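Local structure of 3-dehydroquinate dehydratase (Enterococcus faecalis, 4PH6) at residues S40-R51 with R74-R85. The protein catalyses the cis-dehydration of 3-dehydroquinate to 3-dehydroshikimate through an imine intermediate, the third step of the chorismate pathway. Residues are numbered along the deposited sequence; the frame is centred on the assembly and turned at random.
Sequences SQTLDCDLVEWR and RLGQKPLLLTFR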
ATOM      1  N   SER A  40      -1.842 -25.739 -10.088  1.00 15.57           N
ATOM      2  CA  SER A  40      -1.276 -24.446 -10.481  1.00  8.97           C
ATOM      3  C   SER A  40      -1.597 -24.100 -11.950  1.00  9.02           C
ATOM      4  O   SER A  40      -1.588 -22.931 -12.340  1.00  8.97           O
ATOM      5  CB  SER A  40       0.242 -24.412 -10.250  1.00 12.60           C
ATOM      6  OG  SER A  40       0.953 -25.139 -11.237  1.00 12.16           O
ATOM      7  N   GLN A  41      -1.920 -25.110 -12.747  1.00  9.29           N
ATOM      8  CA  GLN A  41      -2.196 -24.901 -14.166  1.00 13.51           C
ATOM      9  C   GLN A  41      -3.436 -24.055 -14.402  1.00 13.70           C
ATOM     10  O   GLN A  41      -3.595 -23.474 -15.471  1.00 13.78           O
ATOM     11  CB  GLN A  41      -2.352 -26.239 -14.895  1.00 12.01           C
ATOM     12  CG  GLN A  41      -1.076 -27.057 -14.957  1.00 15.60           C
ATOM     13  CD  GLN A  41      -1.238 -28.331 -15.757  1.00 22.06           C
ATOM     14  OE1 GLN A  41      -1.729 -28.301 -16.882  1.00 34.24           O
ATOM     15  NE2 GLN A  41      -0.828 -29.463 -15.182  1.00 19.14           N
ATOM     16  N   THR A  42      -4.320 -24.001 -13.409  1.00 13.92           N
ATOM     17  CA  THR A  42      -5.511 -23.178 -13.511  1.00 12.07           C
ATOM     18  C   THR A  42      -5.542 -22.103 -12.437  1.00 14.10           C
ATOM     19  O   THR A  42      -6.605 -21.536 -12.157  1.00 16.32           O
ATOM     20  CB  THR A  42      -6.800 -24.024 -13.421  1.00 11.96           C
ATOM     21  OG1 THR A  42      -6.694 -24.961 -12.341  1.00 10.31           O
ATOM     22  CG2 THR A  42      -7.022 -24.778 -14.722  1.00 10.68           C
ATOM     23  N   LEU A  43      -4.384 -21.828 -11.836  1.00  9.05           N
ATOM     24  CA  LEU A  43      -4.244 -20.714 -10.893  1.00 13.42           C
ATOM     25  C   LEU A  43      -3.708 -19.477 -11.604  1.00 12.99           C
ATOM     26  O   LEU A  43      -2.899 -19.588 -12.527  1.00  8.65           O
ATOM     27  CB  LEU A  43      -3.306 -21.075  -9.739  1.00 17.06           C
ATOM     28  CG  LEU A  43      -3.777 -22.029  -8.645  1.00 20.43           C
ATOM     29  CD1 LEU A  43      -2.661 -22.168  -7.624  1.00 20.66           C
ATOM     30  CD2 LEU A  43      -5.059 -21.518  -7.988  1.00 19.95           C
ATOM     31  N   ASP A  44      -4.143 -18.303 -11.154  1.00 10.16           N
ATOM     32  CA  ASP A  44      -3.771 -17.044 -11.796  1.00 12.99           C
ATOM     33  C   ASP A  44      -2.408 -16.557 -11.287  1.00 11.84           C
ATOM     34  O   ASP A  44      -2.312 -15.527 -10.633  1.00 16.87           O
ATOM     35  CB  ASP A  44      -4.867 -15.998 -11.562  1.00 10.43           C
ATOM     36  CG  ASP A  44      -4.697 -14.747 -12.425  1.00 25.62           C
ATOM     37  OD1 ASP A  44      -5.446 -13.767 -12.190  1.00 34.68           O
ATOM     38  OD2 ASP A  44      -3.825 -14.726 -13.323  1.00 18.52           O
ATOM     39  N   CYS A  45      -1.366 -17.320 -11.594  1.00  8.46           N
ATOM     40  CA  CYS A  45      -0.011 -17.028 -11.140  1.00 11.16           C
ATOM     41  C   CYS A  45       0.962 -17.204 -12.293  1.00 12.93           C
ATOM     42  O   CYS A  45       0.595 -17.734 -13.345  1.00 15.63           O
ATOM     43  CB  CYS A  45       0.389 -17.936  -9.977  1.00  7.65           C
ATOM     44  SG  CYS A  45       0.531 -19.696 -10.397  1.00  7.22           S
ATOM     45  N   ASP A  46       2.205 -16.785 -12.090  1.00  7.35           N
ATOM     46  CA  ASP A  46       3.175 -16.811 -13.164  1.00  7.10           C
ATOM     47  C   ASP A  46       4.223 -17.886 -12.942  1.00  7.99           C
ATOM     48  O   ASP A  46       4.721 -18.489 -13.899  1.00 11.07           O
ATOM     49  CB  ASP A  46       3.820 -15.443 -13.303  1.00  9.61           C
ATOM     50  CG  ASP A  46       2.807 -14.370 -13.617  1.00 12.58           C
ATOM     51  OD1 ASP A  46       2.074 -14.545 -14.608  1.00 15.44           O
ATOM     52  OD2 ASP A  46       2.704 -13.395 -12.851  1.00  9.89           O
ATOM     53  N   LEU A  47       4.566 -18.127 -11.684  1.00  6.64           N
ATOM     54  CA  LEU A  47       5.456 -19.228 -11.395  1.00  8.34           C
ATOM     55  C   LEU A  47       5.136 -19.906 -10.076  1.00  9.90           C
ATOM     56  O   LEU A  47       4.241 -19.488  -9.353  1.00  6.23           O
ATOM     57  CB  LEU A  47       6.928 -18.773 -11.434  1.00  5.62           C
ATOM     58  CG  LEU A  47       7.556 -17.657 -10.604  1.00 10.52           C
ATOM     59  CD1 LEU A  47       9.079 -17.733 -10.745  1.00  8.53           C
ATOM     60  CD2 LEU A  47       7.050 -16.291 -11.049  1.00 19.25           C
ATOM     61  N   VAL A  48       5.874 -20.977  -9.804  1.00  7.01           N
ATOM     62  CA  VAL A  48       5.608 -21.882  -8.696  1.00  7.42           C
ATOM     63  C   VAL A  48       6.872 -22.106  -7.881  1.00  8.68           C
ATOM     64  O   VAL A  48       7.924 -22.411  -8.445  1.00  9.65           O
ATOM     65  CB  VAL A  48       5.099 -23.249  -9.203  1.00  5.96           C
ATOM     66  CG1 VAL A  48       5.033 -24.253  -8.068  1.00  5.95           C
ATOM     67  CG2 VAL A  48       3.755 -23.083  -9.898  1.00  5.95           C
ATOM     68  N   GLU A  49       6.779 -21.956  -6.563  1.00  6.86           N
ATOM     69  CA  GLU A  49       7.897 -22.280  -5.697  1.00  6.03           C
ATOM     70  C   GLU A  49       7.603 -23.551  -4.914  1.00 13.73           C
ATOM     71  O   GLU A  49       6.677 -23.597  -4.106  1.00  9.24           O
ATOM     72  CB  GLU A  49       8.207 -21.131  -4.733  1.00  6.35           C
ATOM     73  CG  GLU A  49       9.323 -21.460  -3.751  1.00  6.58           C
ATOM     74  CD  GLU A  49       9.441 -20.448  -2.604  1.00 16.98           C
ATOM     75  OE1 GLU A  49      10.564 -19.929  -2.385  1.00  7.66           O
ATOM     76  OE2 GLU A  49       8.415 -20.184  -1.923  1.00  7.96           O
ATOM     77  N   TRP A  50       8.386 -24.594  -5.139  1.00 10.69           N
ATOM     78  CA  TRP A  50       8.221 -25.783  -4.321  1.00  9.10           C
ATOM     79  C   TRP A  50       9.128 -25.654  -3.099  1.00  7.07           C
ATOM     80  O   TRP A  50      10.351 -25.564  -3.227  1.00  7.75           O
ATOM     81  CB  TRP A  50       8.530 -27.058  -5.121  1.00  6.53           C
ATOM     82  CG  TRP A  50       8.500 -28.284  -4.285  1.00  7.14           C
ATOM     83  CD1 TRP A  50       7.810 -28.474  -3.121  1.00  7.79           C
ATOM     84  CD2 TRP A  50       9.219 -29.503  -4.523  1.00  8.95           C
ATOM     85  NE1 TRP A  50       8.044 -29.731  -2.633  1.00  8.37           N
ATOM     86  CE2 TRP A  50       8.907 -30.382  -3.476  1.00 12.53           C
ATOM     87  CE3 TRP A  50      10.096 -29.927  -5.529  1.00 10.19           C
ATOM     88  CZ2 TRP A  50       9.443 -31.663  -3.399  1.00 16.77           C
ATOM     89  CZ3 TRP A  50      10.621 -31.192  -5.454  1.00 13.79           C
ATOM     90  CH2 TRP A  50      10.293 -32.052  -4.400  1.00 15.07           C
ATOM     91  N   ARG A  51       8.535 -25.606  -1.914  1.00  8.38           N
ATOM     92  CA  ARG A  51       9.330 -25.509  -0.694  1.00 10.45           C
ATOM     93  C   ARG A  51       9.810 -26.889  -0.230  1.00  8.71           C
ATOM     94  O   ARG A  51       9.039 -27.682   0.294  1.00  9.27           O
ATOM     95  CB  ARG A  51       8.535 -24.814   0.416  1.00 16.32           C
ATOM     96  CG  ARG A  51       8.381 -23.297   0.235  1.00 19.61           C
ATOM     97  CD  ARG A  51       9.637 -22.544   0.632  1.00  8.65           C
ATOM     98  NE  ARG A  51      10.002 -22.826   2.017  1.00  9.48           N
ATOM     99  CZ  ARG A  51       9.526 -22.168   3.074  1.00 18.50           C
ATOM    100  NH1 ARG A  51       8.653 -21.175   2.908  1.00 10.05           N
ATOM    101  NH2 ARG A  51       9.922 -22.505   4.297  1.00 11.00           N
ATOM    102  N   ARG A  74       3.962 -31.259 -14.762  1.00  9.99           N
ATOM    103  CA  ARG A  74       2.596 -30.783 -14.510  1.00  9.89           C
ATOM    104  C   ARG A  74       2.466 -29.249 -14.422  1.00 12.19           C
ATOM    105  O   ARG A  74       1.396 -28.740 -14.097  1.00 12.28           O
ATOM    106  CB  ARG A  74       2.059 -31.401 -13.203  1.00  9.29           C
ATOM    107  CG  ARG A  74       1.876 -32.922 -13.216  1.00 10.70           C
ATOM    108  CD  ARG A  74       1.902 -33.515 -11.800  1.00 10.46           C
ATOM    109  NE  ARG A  74       1.568 -34.943 -11.783  1.00 11.68           N
ATOM    110  CZ  ARG A  74       2.403 -35.924 -12.128  1.00 25.28           C
ATOM    111  NH1 ARG A  74       3.641 -35.654 -12.543  1.00 24.97           N
ATOM    112  NH2 ARG A  74       1.994 -37.189 -12.072  1.00 25.02           N
ATOM    113  N   LEU A  75       3.535 -28.501 -14.683  1.00 12.30           N
ATOM    114  CA  LEU A  75       3.488 -27.061 -14.401  1.00  7.13           C
ATOM    115  C   LEU A  75       2.960 -26.194 -15.535  1.00  6.58           C
ATOM    116  O   LEU A  75       2.941 -24.986 -15.403  1.00 11.96           O
ATOM    117  CB  LEU A  75       4.868 -26.549 -13.995  1.00  6.25           C
ATOM    118  CG  LEU A  75       5.197 -26.747 -12.517  1.00  9.23           C
ATOM    119  CD1 LEU A  75       6.383 -25.900 -12.114  1.00  9.86           C
ATOM    120  CD2 LEU A  75       4.005 -26.386 -11.651  1.00  8.63           C
ATOM    121  N   GLY A  76       2.538 -26.801 -16.642  1.00  9.30           N
ATOM    122  CA  GLY A  76       1.995 -26.056 -17.769  1.00  7.34           C
ATOM    123  C   GLY A  76       2.915 -24.954 -18.283  1.00 15.90           C
ATOM    124  O   GLY A  76       2.450 -23.909 -18.757  1.00  9.08           O
ATOM    125  N   GLN A  77       4.220 -25.203 -18.140  1.00 19.16           N
ATOM    126  CA  GLN A  77       5.315 -24.360 -18.628  1.00 16.81           C
ATOM    127  C   GLN A  77       5.483 -23.083 -17.787  1.00 10.17           C
ATOM    128  O   GLN A  77       6.042 -22.092 -18.256  1.00  8.15           O
ATOM    129  CB  GLN A  77       5.117 -24.032 -20.117  1.00  7.02           C
ATOM    130  CG  GLN A  77       6.374 -23.585 -20.876  1.00  9.00           C
ATOM    131  CD  GLN A  77       7.523 -24.613 -20.903  1.00  9.55           C
ATOM    132  OE1 GLN A  77       7.367 -25.771 -20.528  1.00  9.75           O
ATOM    133  NE2 GLN A  77       8.688 -24.167 -21.349  1.00  7.83           N
ATOM    134  N   LYS A  78       5.017 -23.127 -16.541  1.00  5.39           N
ATOM    135  CA  LYS A  78       5.358 -22.098 -15.558  1.00  4.76           C
ATOM    136  C   LYS A  78       6.719 -22.402 -14.917  1.00 15.30           C
ATOM    137  O   LYS A  78       6.998 -23.547 -14.556  1.00 12.04           O
ATOM    138  CB  LYS A  78       4.295 -21.996 -14.463  1.00  4.51           C
ATOM    139  CG  LYS A  78       2.951 -21.437 -14.891  1.00  4.53           C
ATOM    140  CD  LYS A  78       2.123 -21.047 -13.652  1.00  4.28           C
ATOM    141  CE  LYS A  78       0.695 -20.680 -14.018  1.00  4.48           C
ATOM    142  NZ  LYS A  78      -0.012 -21.815 -14.619  1.00  5.03           N
ATOM    143  N   PRO A  79       7.557 -21.373 -14.760  1.00  4.42           N
ATOM    144  CA  PRO A  79       8.876 -21.568 -14.148  1.00  9.90           C
ATOM    145  C   PRO A  79       8.776 -22.224 -12.791  1.00  4.44           C
ATOM    146  O   PRO A  79       7.873 -21.915 -12.016  1.00  9.96           O
ATOM    147  CB  PRO A  79       9.427 -20.145 -14.019  1.00 11.01           C
ATOM    148  CG  PRO A  79       8.703 -19.369 -15.127  1.00  9.78           C
ATOM    149  CD  PRO A  79       7.328 -19.981 -15.194  1.00  4.13           C
ATOM    150  N   LEU A  80       9.694 -23.142 -12.529  1.00  7.09           N
ATOM    151  CA  LEU A  80       9.768 -23.821 -11.251  1.00  5.75           C
ATOM    152  C   LEU A  80      10.978 -23.344 -10.448  1.00  6.05           C
ATOM    153  O   LEU A  80      12.132 -23.597 -10.811  1.00  5.23           O
ATOM    154  CB  LEU A  80       9.825 -25.334 -11.446  1.00  5.53           C
ATOM    155  CG  LEU A  80      10.067 -26.106 -10.144  1.00 10.17           C
ATOM    156  CD1 LEU A  80       8.981 -25.754  -9.100  1.00 10.99           C
ATOM    157  CD2 LEU A  80      10.117 -27.602 -10.378  1.00  6.51           C
ATOM    158  N   LEU A  81      10.673 -22.644  -9.363  1.00  4.49           N
ATOM    159  CA  LEU A  81      11.639 -22.256  -8.347  1.00  9.84           C
ATOM    160  C   LEU A  81      11.698 -23.311  -7.245  1.00  8.82           C
ATOM    161  O   LEU A  81      10.657 -23.720  -6.702  1.00  4.80           O
ATOM    162  CB  LEU A  81      11.263 -20.886  -7.755  1.00  4.17           C
ATOM    163  CG  LEU A  81      11.986 -20.364  -6.512  1.00 13.94           C
ATOM    164  CD1 LEU A  81      13.491 -20.143  -6.757  1.00  4.63           C
ATOM    165  CD2 LEU A  81      11.319 -19.055  -5.984  1.00  4.04           C
ATOM    166  N   LEU A  82      12.911 -23.749  -6.916  1.00  5.29           N
ATOM    167  CA  LEU A  82      13.115 -24.696  -5.823  1.00  5.69           C
ATOM    168  C   LEU A  82      13.805 -23.984  -4.666  1.00  6.67           C
ATOM    169  O   LEU A  82      14.779 -23.246  -4.859  1.00 11.11           O
ATOM    170  CB  LEU A  82      13.934 -25.903  -6.291  1.00  6.37           C
ATOM    171  CG  LEU A  82      13.259 -26.840  -7.307  1.00 12.72           C
ATOM    172  CD1 LEU A  82      14.083 -28.101  -7.538  1.00 10.72           C
ATOM    173  CD2 LEU A  82      11.864 -27.216  -6.867  1.00  6.38           C
ATOM    174  N   THR A  83      13.303 -24.213  -3.465  1.00  9.48           N
ATOM    175  CA  THR A  83      13.786 -23.517  -2.275  1.00 12.46           C
ATOM    176  C   THR A  83      13.878 -24.454  -1.095  1.00  6.38           C
ATOM    177  O   THR A  83      12.881 -25.056  -0.723  1.00 10.87           O
ATOM    178  CB  THR A  83      12.833 -22.357  -1.873  1.00  6.92           C
ATOM    179  OG1 THR A  83      12.821 -21.345  -2.890  1.00 11.19           O
ATOM    180  CG2 THR A  83      13.229 -21.755  -0.542  1.00  6.49           C
ATOM    181  N   PHE A  84      15.051 -24.584  -0.503  1.00  6.92           N
ATOM    182  CA  PHE A  84      15.129 -25.169   0.835  1.00  8.63           C
ATOM    183  C   PHE A  84      15.325 -24.050   1.851  1.00 14.64           C
ATOM    184  O   PHE A  84      16.448 -23.587   2.048  1.00 15.96           O
ATOM    185  CB  PHE A  84      16.265 -26.198   0.950  1.00  8.19           C
ATOM    186  CG  PHE A  84      16.198 -27.022   2.213  1.00  8.77           C
ATOM    187  CD1 PHE A  84      15.568 -28.260   2.217  1.00  9.01           C
ATOM    188  CD2 PHE A  84      16.739 -26.553   3.399  1.00 10.02           C
ATOM    189  CE1 PHE A  84      15.479 -29.012   3.382  1.00  9.60           C
ATOM    190  CE2 PHE A  84      16.653 -27.306   4.575  1.00  9.77           C
ATOM    191  CZ  PHE A  84      16.020 -28.530   4.561  1.00  9.96           C
ATOM    192  N   ARG A  85      14.253 -23.569   2.471  1.00 11.19           N
ATOM    193  CA  ARG A  85      14.438 -22.511   3.460  1.00 16.11           C
ATOM    194  C   ARG A  85      15.091 -23.095   4.709  1.00 18.44           C
ATOM    195  O   ARG A  85      14.590 -24.065   5.282  1.00 22.21           O
ATOM    196  CB  ARG A  85      13.119 -21.831   3.810  1.00 11.37           C
ATOM    197  CG  ARG A  85      13.257 -20.612   4.716  1.00 11.61           C
ATOM    198  CD  ARG A  85      14.066 -19.510   4.066  1.00 10.94           C
ATOM    199  NE  ARG A  85      13.494 -19.127   2.783  1.00 10.09           N
ATOM    200  CZ  ARG A  85      14.200 -18.973   1.667  1.00  9.43           C
ATOM    201  NH1 ARG A  85      15.513 -19.144   1.674  1.00  9.45           N
ATOM    202  NH2 ARG A  85      13.591 -18.616   0.549  1.00 17.18           N
TER
HETATM  203  O   HOH W   1       0.869 -24.466 -13.743  1.00  6.42           O
HETATM  204  O   HOH W   2      -2.580 -20.214 -14.876  1.00 13.74           O
HETATM  205  O   HOH W   3      10.524 -18.790   0.433  1.00 11.17           O
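Glu-49, midway along strand 47-51, reaches Thr-83 at the C-terminal end of the neighbouring parallel strand 80-83. The Glu-49 side chain runs out alongside Leu-81, CG anti to its backbone N (chi1 177°), until OE1 accepts a hydrogen bond from Thr-83 OG1 (2.7 Å), on its anti side and 27° out of the carboxylate plane. Glu-49 OE1 and Arg-85 NH2, at 4.4 Å too far apart for a salt bridge, are joined by a water. Thr-83 CG2 lies above one face of the Arg-85 guanidinium, offset toward its rim; that group also forms salt bridges with Asp-117 and Glu-119. Arg-51, bent at chi2 and chi3, lays its own guanidinium face on Arg-85 CB, while Asp-53 holds its NH2. Trp-50 points to the other side of the sheet, toward helix 61-73, and its CE3 meets Leu-82 CD2 at 3.5 Å. At the opposite end, Lys-78 runs past Asp-46 O and Cys-45 O and turns at chi4, and NZ donates a hydrogen bond to Ser-40 O (3.0 Å) from above the carbonyl plane; Leu-43 N reaches that oxygen from the opposite face. Strand, helix 61-73 and strand form a beta-alpha-beta unit of the TIM barrel; the C-terminal half of strand 47-51 and the residues just past strand 80-83 carry the predicted 3-dehydroquinate-binding residues Glu-49, Trp-50, Arg-51 and Arg-85.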